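Local coordinates for protein metallophosphoesterase (Clostridium thermocellum, PDB 4J6O) that probably removes 2',3'-phosphates from RNA ends as the manganese-binding, calcineurin-like phosphatase domain of the bacterial Pnkp-Hen1 RNA repair system, at residues C23-L34 against V244-Y252; A154-F162 against V170-E178. All blocks are in the same frame, centred on the assembly; numbering follows the deposited sequence.

Contact 1 (C23-L34 against V244-Y252); sequences CYDELKMLLEKL and VDVKALKTY
Glu26 OE2 and a water lie in plane at the hydroxyl edge of the Tyr252 ring, which carries Lys250 CB over one face, near the rim; Cys23 SG approaches obliquely, 3.7 Å from Tyr252 CD2. The Glu26 carboxylate stands almost perpendicular to that ring, planes 87° apart. Glu26 OE2 is gripped by two donors: Tyr252 OH reaches the syn lone pair at 2.6 Å, and Leu249 N the anti lone pair at 2.9 Å with a nearly straight bond (171°). A turn at chi2 (78°) bends the Glu26 chain toward residues 248-252, which follow the strand. The same water donates to Tyr252 OH and to Asp25 OD2, whose sister OD1 is salt-bridged to Lys72. Here helix 24-33 of the calcineurin-like alpha/beta fold packs on edge strand 242-247 of the five-stranded sheet, running roughly antiparallel to it. In the conformer given, Val246 rests CG2 3.6 Å from Leu30 CA and CG1 3.8 Å from Met29 CE. Val244 turns CB to Leu34 CD2 and CG1 to the Lys33 chain, which slides past it fully extended until Lys33 NZ meets Asp245 O at 2.8 Å, nearly head-on to the carbonyl.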
ATOM      1  N   CYS A  23       5.424  -9.710  -2.614  1.00 19.58           N
ATOM      2  CA  CYS A  23       6.367 -10.392  -1.730  1.00 18.73           C
ATOM      3  C   CYS A  23       5.626 -11.110  -0.564  1.00 20.68           C
ATOM      4  O   CYS A  23       5.734 -10.694   0.587  1.00 22.42           O
ATOM      5  CB  CYS A  23       7.357  -9.415  -1.187  1.00 19.63           C
ATOM      6  SG  CYS A  23       8.491  -8.825  -2.537  1.00 22.39           S
ATOM      7  N   TYR A  24       4.878 -12.127  -0.904  1.00 23.53           N
ATOM      8  CA  TYR A  24       4.129 -12.864   0.102  1.00 25.01           C
ATOM      9  C   TYR A  24       5.000 -13.418   1.240  1.00 24.22           C
ATOM     10  O   TYR A  24       4.579 -13.360   2.409  1.00 22.34           O
ATOM     11  CB  TYR A  24       3.351 -14.013  -0.549  1.00 23.49           C
ATOM     12  CG  TYR A  24       2.623 -14.856   0.468  1.00 25.09           C
ATOM     13  CD1 TYR A  24       1.389 -14.457   0.932  1.00 28.36           C
ATOM     14  CD2 TYR A  24       3.202 -15.976   0.989  1.00 27.91           C
ATOM     15  CE1 TYR A  24       0.720 -15.212   1.872  1.00 28.79           C
ATOM     16  CE2 TYR A  24       2.535 -16.737   1.948  1.00 30.34           C
ATOM     17  CZ  TYR A  24       1.298 -16.325   2.380  1.00 34.73           C
ATOM     18  OH  TYR A  24       0.613 -17.076   3.331  1.00 38.73           O
ATOM     19  N   ASP A  25       6.181 -13.985   0.934  1.00 24.93           N
ATOM     20  CA  ASP A  25       6.936 -14.681   1.984  1.00 26.82           C
ATOM     21  C   ASP A  25       7.293 -13.672   3.067  1.00 22.06           C
ATOM     22  O   ASP A  25       7.188 -13.968   4.296  1.00 23.41           O
ATOM     23  CB  ASP A  25       8.201 -15.337   1.421  1.00 26.76           C
ATOM     24  CG  ASP A  25       7.909 -16.503   0.504  1.00 29.80           C
ATOM     25  OD1 ASP A  25       6.802 -17.068   0.582  1.00 31.67           O
ATOM     26  OD2 ASP A  25       8.838 -16.864  -0.294  1.00 33.29           O
ATOM     27  N   GLU A  26       7.677 -12.480   2.615  1.00 22.57           N
ATOM     28  CA  GLU A  26       8.145 -11.449   3.533  1.00 19.52           C
ATOM     29  C   GLU A  26       6.952 -10.879   4.282  1.00 23.11           C
ATOM     30  O   GLU A  26       7.067 -10.528   5.438  1.00 22.86           O
ATOM     31  CB  GLU A  26       8.833 -10.295   2.807  1.00 18.40           C
ATOM     32  CG  GLU A  26      10.252 -10.638   2.261  1.00 23.91           C
ATOM     33  CD  GLU A  26      10.238 -11.442   0.991  1.00 23.29           C
ATOM     34  OE1 GLU A  26       9.178 -11.706   0.386  1.00 22.43           O
ATOM     35  OE2 GLU A  26      11.347 -11.842   0.567  1.00 25.73           O
ATOM     36  N   LEU A  27       5.847 -10.736   3.581  1.00 21.85           N
ATOM     37  CA  LEU A  27       4.588 -10.308   4.239  1.00 19.14           C
ATOM     38  C   LEU A  27       4.185 -11.270   5.365  1.00 24.37           C
ATOM     39  O   LEU A  27       3.844 -10.825   6.454  1.00 22.64           O
ATOM     40  CB  LEU A  27       3.468 -10.144   3.189  1.00 20.39           C
ATOM     41  CG  LEU A  27       2.118  -9.773   3.811  1.00 21.64           C
ATOM     42  CD1 LEU A  27       2.176  -8.499   4.670  1.00 18.42           C
ATOM     43  CD2 LEU A  27       1.049  -9.658   2.689  1.00 21.24           C
ATOM     44  N   LYS A  28       4.241 -12.567   5.086  1.00 23.57           N
ATOM     45  CA  LYS A  28       3.881 -13.546   6.096  1.00 23.15           C
ATOM     46  C   LYS A  28       4.838 -13.443   7.269  1.00 25.80           C
ATOM     47  O   LYS A  28       4.389 -13.435   8.427  1.00 26.10           O
ATOM     48  CB  LYS A  28       3.893 -14.926   5.486  1.00 26.54           C
ATOM     49  CG  LYS A  28       3.642 -16.072   6.482  1.00 32.80           C
ATOM     50  CD  LYS A  28       3.711 -17.412   5.796  1.00 34.67           C
ATOM     51  CE  LYS A  28       3.189 -18.523   6.729  1.00 52.67           C
ATOM     52  NZ  LYS A  28       4.213 -18.801   7.747  1.00 52.80           N
ATOM     53  N   MET A  29       6.151 -13.351   6.983  1.00 24.73           N
ATOM     54  CA  MET A  29       7.156 -13.184   8.038  1.00 24.61           C
ATOM     55  C   MET A  29       6.887 -11.943   8.893  1.00 21.79           C
ATOM     56  O   MET A  29       6.947 -12.010  10.133  1.00 26.82           O
ATOM     57  CB  MET A  29       8.586 -13.143   7.437  1.00 26.89           C
ATOM     58  CG  MET A  29       9.075 -14.458   6.905  1.00 33.68           C
ATOM     59  SD  MET A  29      10.567 -14.208   5.888  1.00 39.69           S
ATOM     60  CE  MET A  29      11.790 -14.032   7.208  1.00 56.02           C
ATOM     61  N   LEU A  30       6.544 -10.823   8.228  1.00 20.96           N
ATOM     62  CA  LEU A  30       6.376  -9.580   8.945  1.00 20.07           C
ATOM     63  C   LEU A  30       5.125  -9.651   9.837  1.00 25.16           C
ATOM     64  O   LEU A  30       5.119  -9.219  10.994  1.00 22.33           O
ATOM     65  CB  LEU A  30       6.286  -8.398   7.942  1.00 19.91           C
ATOM     66  CG  LEU A  30       6.026  -7.052   8.581  1.00 18.02           C
ATOM     67  CD1 LEU A  30       7.110  -6.664   9.592  1.00 23.70           C
ATOM     68  CD2 LEU A  30       6.039  -6.050   7.400  1.00 17.70           C
ATOM     69  N   LEU A  31       4.032 -10.150   9.283  1.00 21.11           N
ATOM     70  CA  LEU A  31       2.808 -10.296  10.093  1.00 21.58           C
ATOM     71  C   LEU A  31       3.066 -11.193  11.304  1.00 23.51           C
ATOM     72  O   LEU A  31       2.641 -10.880  12.431  1.00 25.52           O
ATOM     73  CB  LEU A  31       1.676 -10.836   9.221  1.00 23.53           C
ATOM     74  CG  LEU A  31       1.057  -9.875   8.164  1.00 23.71           C
ATOM     75  CD1 LEU A  31       0.142 -10.584   7.184  1.00 25.52           C
ATOM     76  CD2 LEU A  31       0.345  -8.697   8.825  1.00 23.29           C
ATOM     77  N   GLU A  32       3.775 -12.293  11.084  1.00 26.00           N
ATOM     78  CA  GLU A  32       4.016 -13.224  12.204  1.00 26.00           C
ATOM     79  C   GLU A  32       4.883 -12.558  13.252  1.00 22.75           C
ATOM     80  O   GLU A  32       4.660 -12.705  14.465  1.00 29.11           O
ATOM     81  CB  GLU A  32       4.587 -14.544  11.694  1.00 27.32           C
ATOM     82  CG  GLU A  32       3.527 -15.306  10.927  1.00 29.02           C
ATOM     83  CD  GLU A  32       3.992 -16.569  10.248  1.00 32.82           C
ATOM     84  OE1 GLU A  32       5.174 -16.690   9.885  1.00 41.46           O
ATOM     85  OE2 GLU A  32       3.144 -17.440  10.060  1.00 40.85           O
ATOM     86  N   LYS A  33       5.863 -11.785  12.791  1.00 23.94           N
ATOM     87  CA  LYS A  33       6.746 -11.086  13.716  1.00 26.46           C
ATOM     88  C   LYS A  33       5.965 -10.065  14.524  1.00 29.93           C
ATOM     89  O   LYS A  33       6.296  -9.787  15.673  1.00 31.56           O
ATOM     90  CB  LYS A  33       7.839 -10.389  12.908  1.00 30.79           C
ATOM     91  CG  LYS A  33       8.912  -9.716  13.709  1.00 33.60           C
ATOM     92  CD  LYS A  33      10.012  -9.270  12.716  1.00 27.60           C
ATOM     93  CE  LYS A  33      11.157  -8.540  13.369  1.00 31.57           C
ATOM     94  NZ  LYS A  33      12.308  -8.479  12.449  1.00 32.11           N
ATOM     95  N   LEU A  34       4.915  -9.522  13.932  1.00 24.55           N
ATOM     96  CA  LEU A  34       4.059  -8.565  14.639  1.00 24.82           C
ATOM     97  C   LEU A  34       3.034  -9.218  15.552  1.00 27.12           C
ATOM     98  O   LEU A  34       2.194  -8.527  16.130  1.00 29.16           O
ATOM     99  CB  LEU A  34       3.331  -7.651  13.643  1.00 27.00           C
ATOM    100  CG  LEU A  34       4.232  -6.733  12.805  1.00 23.80           C
ATOM    101  CD1 LEU A  34       3.485  -6.315  11.508  1.00 21.96           C
ATOM    102  CD2 LEU A  34       4.729  -5.506  13.570  1.00 25.77           C
ATOM    103  N   VAL A 244       9.186  -1.974  12.652  1.00 29.72           N
ATOM    104  CA  VAL A 244       9.463  -3.422  12.613  1.00 28.70           C
ATOM    105  C   VAL A 244       9.657  -3.800  11.155  1.00 23.23           C
ATOM    106  O   VAL A 244       8.894  -3.343  10.306  1.00 26.58           O
ATOM    107  CB  VAL A 244       8.316  -4.254  13.190  1.00 26.89           C
ATOM    108  CG1 VAL A 244       8.582  -5.766  13.060  1.00 30.39           C
ATOM    109  CG2 VAL A 244       8.110  -3.870  14.686  1.00 30.10           C
ATOM    110  N   ASP A 245      10.681  -4.567  10.846  1.00 26.37           N
ATOM    111  CA  ASP A 245      10.916  -4.899   9.427  1.00 25.53           C
ATOM    112  C   ASP A 245      11.434  -6.308   9.216  1.00 28.10           C
ATOM    113  O   ASP A 245      11.912  -6.961  10.141  1.00 28.01           O
ATOM    114  CB  ASP A 245      11.772  -3.829   8.728  1.00 28.24           C
ATOM    115  CG  ASP A 245      13.142  -3.625   9.365  1.00 38.01           C
ATOM    116  OD1 ASP A 245      13.795  -4.637   9.694  1.00 35.55           O
ATOM    117  OD2 ASP A 245      13.581  -2.449   9.477  1.00 33.84           O
ATOM    118  N   VAL A 246      11.245  -6.797   7.991  1.00 24.20           N
ATOM    119  CA  VAL A 246      11.786  -8.088   7.580  0.65 27.76           C
ATOM    120  C   VAL A 246      12.604  -7.863   6.317  1.00 23.13           C
ATOM    121  O   VAL A 246      12.132  -7.272   5.352  1.00 25.75           O
ATOM    122  CB  VAL A 246      10.686  -9.068   7.217  0.65 26.03           C
ATOM    123  CG1 VAL A 246      11.261 -10.291   6.549  0.65 27.61           C
ATOM    124  CG2 VAL A 246       9.899  -9.479   8.488  0.65 28.41           C
ATOM    125  N   LYS A 247      13.819  -8.362   6.304  1.00 25.53           N
ATOM    126  CA  LYS A 247      14.664  -8.218   5.120  0.55 23.16           C
ATOM    127  C   LYS A 247      14.143  -9.094   3.989  1.00 30.41           C
ATOM    128  O   LYS A 247      13.676 -10.202   4.197  1.00 29.01           O
ATOM    129  CB  LYS A 247      16.105  -8.661   5.463  0.55 29.80           C
ATOM    130  CG  LYS A 247      17.146  -8.148   4.487  0.55 29.23           C
ATOM    131  CD  LYS A 247      17.316  -6.642   4.639  0.55 44.05           C
ATOM    132  CE  LYS A 247      18.336  -6.115   3.657  0.55 53.17           C
ATOM    133  NZ  LYS A 247      17.879  -6.444   2.299  0.55 32.23           N
ATOM    134  N   ALA A 248      14.216  -8.592   2.754  1.00 26.39           N
ATOM    135  CA  ALA A 248      13.855  -9.437   1.630  1.00 26.36           C
ATOM    136  C   ALA A 248      14.724 -10.673   1.575  1.00 29.67           C
ATOM    137  O   ALA A 248      15.937 -10.566   1.775  1.00 29.90           O
ATOM    138  CB  ALA A 248      14.040  -8.641   0.300  1.00 28.44           C
ATOM    139  N   LEU A 249      14.138 -11.786   1.150  1.00 26.91           N
ATOM    140  CA  LEU A 249      14.838 -13.066   1.076  1.00 30.74           C
ATOM    141  C   LEU A 249      15.773 -13.137  -0.119  1.00 37.71           C
ATOM    142  O   LEU A 249      16.787 -13.835  -0.102  1.00 37.78           O
ATOM    143  CB  LEU A 249      13.808 -14.192   0.991  1.00 29.31           C
ATOM    144  CG  LEU A 249      12.906 -14.374   2.205  1.00 39.50           C
ATOM    145  CD1 LEU A 249      11.814 -15.397   1.901  1.00 50.11           C
ATOM    146  CD2 LEU A 249      13.697 -14.792   3.433  1.00 49.89           C
ATOM    147  N   LYS A 250      15.418 -12.385  -1.161  1.00 31.05           N
ATOM    148  CA  LYS A 250      16.149 -12.298  -2.430  1.00 33.57           C
ATOM    149  C   LYS A 250      15.888 -10.941  -3.024  1.00 31.91           C
ATOM    150  O   LYS A 250      14.974 -10.216  -2.604  1.00 32.67           O
ATOM    151  CB  LYS A 250      15.659 -13.304  -3.510  1.00 38.32           C
ATOM    152  CG  LYS A 250      15.425 -14.720  -3.067  1.00 68.40           C
ATOM    153  CD  LYS A 250      14.804 -15.588  -4.172  1.00 71.82           C
ATOM    154  CE  LYS A 250      14.388 -16.965  -3.601  1.00 77.56           C
ATOM    155  NZ  LYS A 250      15.431 -17.629  -2.733  1.00 72.40           N
ATOM    156  N   THR A 251      16.666 -10.613  -4.046  1.00 36.20           N
ATOM    157  CA  THR A 251      16.347  -9.445  -4.866  1.00 38.00           C
ATOM    158  C   THR A 251      15.393  -9.866  -5.987  1.00 40.58           C
ATOM    159  O   THR A 251      15.804 -10.512  -6.937  1.00 41.02           O
ATOM    160  CB  THR A 251      17.604  -8.831  -5.523  1.00 45.32           C
ATOM    161  OG1 THR A 251      18.416  -8.197  -4.526  1.00 41.77           O
ATOM    162  CG2 THR A 251      17.188  -7.802  -6.532  1.00 41.68           C
ATOM    163  N   TYR A 252      14.129  -9.472  -5.911  1.00 30.99           N
ATOM    164  CA  TYR A 252      13.159 -10.032  -6.855  1.00 29.69           C
ATOM    165  C   TYR A 252      13.053  -9.210  -8.118  1.00 33.51           C
ATOM    166  O   TYR A 252      12.644  -9.711  -9.154  1.00 37.06           O
ATOM    167  CB  TYR A 252      11.771 -10.089  -6.229  1.00 26.99           C
ATOM    168  CG  TYR A 252      11.677 -10.955  -4.979  1.00 26.01           C
ATOM    169  CD1 TYR A 252      11.676 -12.330  -5.078  1.00 30.79           C
ATOM    170  CD2 TYR A 252      11.593 -10.374  -3.721  1.00 26.02           C
ATOM    171  CE1 TYR A 252      11.598 -13.118  -3.957  1.00 31.22           C
ATOM    172  CE2 TYR A 252      11.536 -11.178  -2.562  1.00 28.24           C
ATOM    173  CZ  TYR A 252      11.518 -12.538  -2.717  1.00 31.39           C
ATOM    174  OH  TYR A 252      11.462 -13.355  -1.594  1.00 32.25           O
TER
HETATM  175  O   HOH W   1      11.304 -15.919  -1.166  1.00 43.51           O
HETATM  176  O   HOH W   2      12.392  -5.353  13.197  1.00 29.57           O

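Contact 2 (A154-F162 against V170-E178); sequences AHAGMKEEF and VREFALYGE
Phe162 turns an edge toward the face of Phe173, ring planes at 87° and centroids 5.6 Å apart, in an offset edge-to-face pair at the densely packed middle of the contact. Lys159 CG lies over that same face of Phe173, with Gly177 CA over the opposite one, and Lys159 CE lies over a face of Phe162. Val170 CG2 makes an off-centre CH-pi contact with the Phe162 ring. Met158, bent at chi2 and chi3, folds back so that SD lies 3.6 Å from Val170 CG1 and CE 3.7 Å from Ala174 CB; SD also meets the Phe173 ring obliquely, a Met-aromatic contact. Gly157 O sits at the edge of that ring, 3.3 Å from Phe173 CD1, buried and without a hydrogen-bond partner. This is the loop leaving strand 151-154 of the calcineurin-like fold and doubling back on helix 168-176. Near the helix's C-terminal end, Ala156 N donates to Ala174 O at 2.8 Å, and His155, whose ND1 is held by Leu63 O, points NE2 to a citrate probably from the crystallisation liquor. The partly exposed flank is looser: there Lys159 NZ meets Glu178 OE1 at 2.8 Å on the syn side, 19° out of the carboxylate plane.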
ATOM      1  N   ALA A 154      -2.054   7.013   3.451  1.00 20.37           N
ATOM      2  CA  ALA A 154      -2.262   7.189   2.007  1.00 19.41           C
ATOM      3  C   ALA A 154      -1.059   6.634   1.313  1.00 19.40           C
ATOM      4  O   ALA A 154       0.035   6.581   1.922  1.00 20.66           O
ATOM      5  CB  ALA A 154      -2.413   8.684   1.639  1.00 22.29           C
ATOM      6  N   HIS A 155      -1.218   6.195   0.067  1.00 15.85           N
ATOM      7  CA  HIS A 155      -0.044   5.605  -0.611  1.00 16.02           C
ATOM      8  C   HIS A 155       1.051   6.633  -0.862  1.00 18.20           C
ATOM      9  O   HIS A 155       2.195   6.439  -0.403  1.00 17.16           O
ATOM     10  CB  HIS A 155      -0.466   4.950  -1.927  1.00 16.49           C
ATOM     11  CG  HIS A 155       0.669   4.377  -2.668  1.00 15.57           C
ATOM     12  ND1 HIS A 155       1.305   3.222  -2.249  1.00 17.78           N
ATOM     13  CD2 HIS A 155       1.325   4.807  -3.761  1.00 18.58           C
ATOM     14  CE1 HIS A 155       2.308   2.962  -3.073  1.00 20.36           C
ATOM     15  NE2 HIS A 155       2.337   3.903  -4.009  1.00 19.48           N
ATOM     16  N   ALA A 156       0.743   7.693  -1.600  1.00 17.69           N
ATOM     17  CA  ALA A 156       1.767   8.688  -1.926  1.00 21.77           C
ATOM     18  C   ALA A 156       1.862   9.800  -0.918  1.00 21.65           C
ATOM     19  O   ALA A 156       2.665  10.716  -1.081  1.00 26.72           O
ATOM     20  CB  ALA A 156       1.540   9.257  -3.360  1.00 19.25           C
ATOM     21  N   GLY A 157       1.075   9.747   0.145  1.00 20.02           N
ATOM     22  CA  GLY A 157       0.994  10.853   1.104  1.00 23.06           C
ATOM     23  C   GLY A 157      -0.294  11.659   0.951  1.00 22.62           C
ATOM     24  O   GLY A 157      -1.122  11.358   0.100  1.00 21.26           O
ATOM     25  N   MET A 158      -0.483  12.617   1.834  1.00 22.44           N
ATOM     26  CA  MET A 158      -1.656  13.477   1.753  1.00 22.60           C
ATOM     27  C   MET A 158      -1.314  14.808   2.440  1.00 25.76           C
ATOM     28  O   MET A 158      -1.220  14.890   3.676  1.00 28.39           O
ATOM     29  CB  MET A 158      -2.885  12.804   2.376  1.00 30.34           C
ATOM     30  CG  MET A 158      -4.219  13.523   2.033  1.00 27.59           C
ATOM     31  SD  MET A 158      -4.464  13.677   0.282  1.00 28.97           S
ATOM     32  CE  MET A 158      -4.651  11.953  -0.217  1.00 26.50           C
ATOM     33  N   LYS A 159      -1.126  15.857   1.637  1.00 33.18           N
ATOM     34  CA  LYS A 159      -0.847  17.162   2.217  1.00 32.22           C
ATOM     35  C   LYS A 159      -2.061  17.679   3.008  1.00 31.85           C
ATOM     36  O   LYS A 159      -3.184  17.219   2.786  1.00 29.34           O
ATOM     37  CB  LYS A 159      -0.419  18.152   1.131  1.00 35.69           C
ATOM     38  CG  LYS A 159      -1.425  18.371   0.068  1.00 31.83           C
ATOM     39  CD  LYS A 159      -0.908  19.560  -0.804  1.00 34.53           C
ATOM     40  CE  LYS A 159      -1.627  19.723  -2.105  1.00 43.97           C
ATOM     41  NZ  LYS A 159      -1.117  20.939  -2.839  1.00 42.42           N
ATOM     42  N   GLU A 160      -1.813  18.577   3.974  1.00 30.89           N
ATOM     43  CA  GLU A 160      -2.829  18.992   4.945  1.00 35.59           C
ATOM     44  C   GLU A 160      -4.167  19.420   4.353  1.00 39.75           C
ATOM     45  O   GLU A 160      -5.223  18.975   4.810  1.00 37.46           O
ATOM     46  CB  GLU A 160      -2.287  20.110   5.826  1.00 39.16           C
ATOM     47  CG  GLU A 160      -3.292  20.576   6.862  1.00 42.92           C
ATOM     48  CD  GLU A 160      -2.694  21.516   7.873  1.00 63.67           C
ATOM     49  OE1 GLU A 160      -1.497  21.874   7.744  1.00 45.50           O
ATOM     50  OE2 GLU A 160      -3.426  21.883   8.813  1.00 43.95           O
ATOM     51  N   GLU A 161      -4.101  20.282   3.333  1.00 39.13           N
ATOM     52  CA  GLU A 161      -5.268  20.876   2.687  1.00 43.48           C
ATOM     53  C   GLU A 161      -6.245  19.829   2.144  1.00 37.55           C
ATOM     54  O   GLU A 161      -7.427  20.102   2.007  1.00 42.73           O
ATOM     55  CB  GLU A 161      -4.793  21.812   1.545  1.00 43.94           C
ATOM     56  CG  GLU A 161      -5.879  22.439   0.674  1.00 89.21           C
ATOM     57  CD  GLU A 161      -5.335  23.069  -0.631  1.00 70.47           C
ATOM     58  OE1 GLU A 161      -4.100  23.058  -0.856  1.00 78.82           O
ATOM     59  OE2 GLU A 161      -6.162  23.579  -1.437  1.00 87.02           O
ATOM     60  N   PHE A 162      -5.748  18.627   1.834  1.00 30.80           N
ATOM     61  CA  PHE A 162      -6.544  17.647   1.108  1.00 29.75           C
ATOM     62  C   PHE A 162      -7.060  16.564   2.084  1.00 34.06           C
ATOM     63  O   PHE A 162      -7.903  15.746   1.744  1.00 33.63           O
ATOM     64  CB  PHE A 162      -5.655  16.915   0.096  1.00 30.40           C
ATOM     65  CG  PHE A 162      -5.346  17.677  -1.156  1.00 39.03           C
ATOM     66  CD1 PHE A 162      -5.761  18.993  -1.364  1.00 34.03           C
ATOM     67  CD2 PHE A 162      -4.651  17.045  -2.154  1.00 31.05           C
ATOM     68  CE1 PHE A 162      -5.445  19.639  -2.543  1.00 42.52           C
ATOM     69  CE2 PHE A 162      -4.332  17.682  -3.340  1.00 41.05           C
ATOM     70  CZ  PHE A 162      -4.742  18.983  -3.547  1.00 42.54           C
ATOM     71  N   VAL A 170      -7.979  14.856  -4.910  1.00 28.40           N
ATOM     72  CA  VAL A 170      -7.393  14.260  -3.709  1.00 27.92           C
ATOM     73  C   VAL A 170      -7.065  12.794  -3.924  1.00 26.23           C
ATOM     74  O   VAL A 170      -6.010  12.305  -3.443  1.00 27.60           O
ATOM     75  CB  VAL A 170      -8.324  14.444  -2.491  1.00 35.93           C
ATOM     76  CG1 VAL A 170      -7.703  13.795  -1.242  1.00 31.52           C
ATOM     77  CG2 VAL A 170      -8.557  15.923  -2.248  1.00 42.63           C
ATOM     78  N   ARG A 171      -7.894  12.084  -4.684  1.00 27.38           N
ATOM     79  CA  ARG A 171      -7.586  10.698  -4.949  1.00 30.76           C
ATOM     80  C   ARG A 171      -6.335  10.598  -5.852  1.00 25.88           C
ATOM     81  O   ARG A 171      -5.451   9.763  -5.623  1.00 26.49           O
ATOM     82  CB  ARG A 171      -8.782   9.973  -5.557  1.00 29.63           C
ATOM     83  CG  ARG A 171      -8.415   8.603  -6.018  1.00 28.12           C
ATOM     84  CD  ARG A 171      -9.544   7.914  -6.761  1.00 42.34           C
ATOM     85  NE  ARG A 171      -9.440   6.456  -6.614  1.00 40.89           N
ATOM     86  CZ  ARG A 171      -9.139   5.604  -7.590  1.00 78.42           C
ATOM     87  NH1 ARG A 171      -8.910   6.029  -8.849  1.00 43.40           N
ATOM     88  NH2 ARG A 171      -9.083   4.307  -7.294  1.00 45.09           N
ATOM     89  N   GLU A 172      -6.204  11.506  -6.814  1.00 27.65           N
ATOM     90  CA  GLU A 172      -4.992  11.467  -7.623  1.00 23.68           C
ATOM     91  C   GLU A 172      -3.731  11.718  -6.791  1.00 29.86           C
ATOM     92  O   GLU A 172      -2.660  11.101  -7.025  1.00 27.56           O
ATOM     93  CB  GLU A 172      -5.089  12.510  -8.766  1.00 27.97           C
ATOM     94  CG  GLU A 172      -6.250  12.268  -9.655  1.00 41.42           C
ATOM     95  CD  GLU A 172      -6.356  13.335 -10.770  1.00 62.62           C
ATOM     96  OE1 GLU A 172      -5.379  14.102 -10.972  1.00 58.25           O
ATOM     97  OE2 GLU A 172      -7.417  13.402 -11.429  1.00 88.71           O
ATOM     98  N   PHE A 173      -3.840  12.631  -5.818  1.00 27.17           N
ATOM     99  CA  PHE A 173      -2.709  12.883  -4.913  1.00 25.66           C
ATOM    100  C   PHE A 173      -2.323  11.604  -4.146  1.00 25.66           C
ATOM    101  O   PHE A 173      -1.150  11.248  -4.091  1.00 22.11           O
ATOM    102  CB  PHE A 173      -3.020  14.020  -3.934  1.00 26.02           C
ATOM    103  CG  PHE A 173      -1.803  14.524  -3.203  1.00 25.00           C
ATOM    104  CD1 PHE A 173      -1.287  13.826  -2.109  1.00 22.90           C
ATOM    105  CD2 PHE A 173      -1.121  15.645  -3.632  1.00 27.82           C
ATOM    106  CE1 PHE A 173      -0.149  14.262  -1.473  1.00 25.80           C
ATOM    107  CE2 PHE A 173       0.041  16.070  -3.003  1.00 28.58           C
ATOM    108  CZ  PHE A 173       0.520  15.396  -1.898  1.00 27.73           C
ATOM    109  N   ALA A 174      -3.341  10.901  -3.671  1.00 23.01           N
ATOM    110  CA  ALA A 174      -3.067   9.660  -2.914  1.00 21.21           C
ATOM    111  C   ALA A 174      -2.302   8.639  -3.747  1.00 22.50           C
ATOM    112  O   ALA A 174      -1.506   7.839  -3.259  1.00 20.98           O
ATOM    113  CB  ALA A 174      -4.388   9.038  -2.430  1.00 24.21           C
ATOM    114  N   LEU A 175      -2.600   8.600  -5.033  1.00 23.53           N
ATOM    115  CA  LEU A 175      -2.017   7.598  -5.879  1.00 21.76           C
ATOM    116  C   LEU A 175      -0.629   7.951  -6.393  1.00 22.76           C
ATOM    117  O   LEU A 175       0.230   7.083  -6.516  1.00 24.07           O
ATOM    118  CB  LEU A 175      -2.925   7.339  -7.084  1.00 22.51           C
ATOM    119  CG  LEU A 175      -4.305   6.748  -6.799  1.00 26.32           C
ATOM    120  CD1 LEU A 175      -5.144   6.683  -8.059  1.00 25.87           C
ATOM    121  CD2 LEU A 175      -4.152   5.330  -6.251  1.00 25.43           C
ATOM    122  N   TYR A 176      -0.429   9.228  -6.739  1.00 25.30           N
ATOM    123  CA  TYR A 176       0.680   9.738  -7.567  0.71 25.74           C
ATOM    124  C   TYR A 176       1.419  10.933  -6.917  1.00 24.33           C
ATOM    125  O   TYR A 176       2.443  11.364  -7.437  1.00 29.07           O
ATOM    126  CB  TYR A 176       0.129  10.249  -8.954  0.71 27.04           C
ATOM    127  CG  TYR A 176      -0.749   9.274  -9.722  0.71 23.79           C
ATOM    128  CD1 TYR A 176      -0.237   8.058 -10.188  0.71 58.85           C
ATOM    129  CD2 TYR A 176      -2.076   9.549  -9.971  0.71 34.59           C
ATOM    130  CE1 TYR A 176      -1.049   7.145 -10.882  0.71 38.21           C
ATOM    131  CE2 TYR A 176      -2.892   8.655 -10.645  0.71 32.24           C
ATOM    132  CZ  TYR A 176      -2.382   7.455 -11.100  0.71 53.36           C
ATOM    133  OH  TYR A 176      -3.240   6.593 -11.775  0.71 35.50           O
ATOM    134  N   GLY A 177       0.814  11.561  -5.914  1.00 25.44           N
ATOM    135  CA  GLY A 177       1.294  12.838  -5.423  1.00 26.99           C
ATOM    136  C   GLY A 177       1.019  13.902  -6.488  1.00 28.85           C
ATOM    137  O   GLY A 177       0.137  13.721  -7.343  1.00 31.13           O
ATOM    138  N   GLU A 178       1.788  14.985  -6.432  1.00 32.80           N
ATOM    139  CA  GLU A 178       1.691  16.026  -7.477  1.00 28.95           C
ATOM    140  C   GLU A 178       3.032  16.532  -7.957  1.00 35.01           C
ATOM    141  O   GLU A 178       4.098  16.237  -7.400  1.00 31.59           O
ATOM    142  CB  GLU A 178       0.798  17.194  -7.042  1.00 37.23           C
ATOM    143  CG  GLU A 178       1.406  18.095  -6.003  1.00 60.66           C
ATOM    144  CD  GLU A 178       0.381  19.029  -5.354  1.00 33.82           C
ATOM    145  OE1 GLU A 178       0.795  19.904  -4.565  1.00 71.90           O
ATOM    146  OE2 GLU A 178      -0.830  18.897  -5.665  1.00 61.01           O
TER

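How the contacts relate
Contact 1 and contact 2 sit on opposite sides of the chain's centre, their own centres 26 Å apart and their nearest atoms about 13 Å apart, and contact 2 is nested in the long loop that contact 1 closes. They relate to different mixed sheets: contact 1 involves edge strand 242-247 of one, contact 2 the loop after strand 151-154 of the other. The two also stand differently to the manganese site of Asp19, His21 and Asp65. In contact 1 the side chain of Cys23 is about 10 Å from the bound manganese ion. In contact 2 the His155 side chain touches Asp19 and Asp65 directly, so this contact borders the metal site.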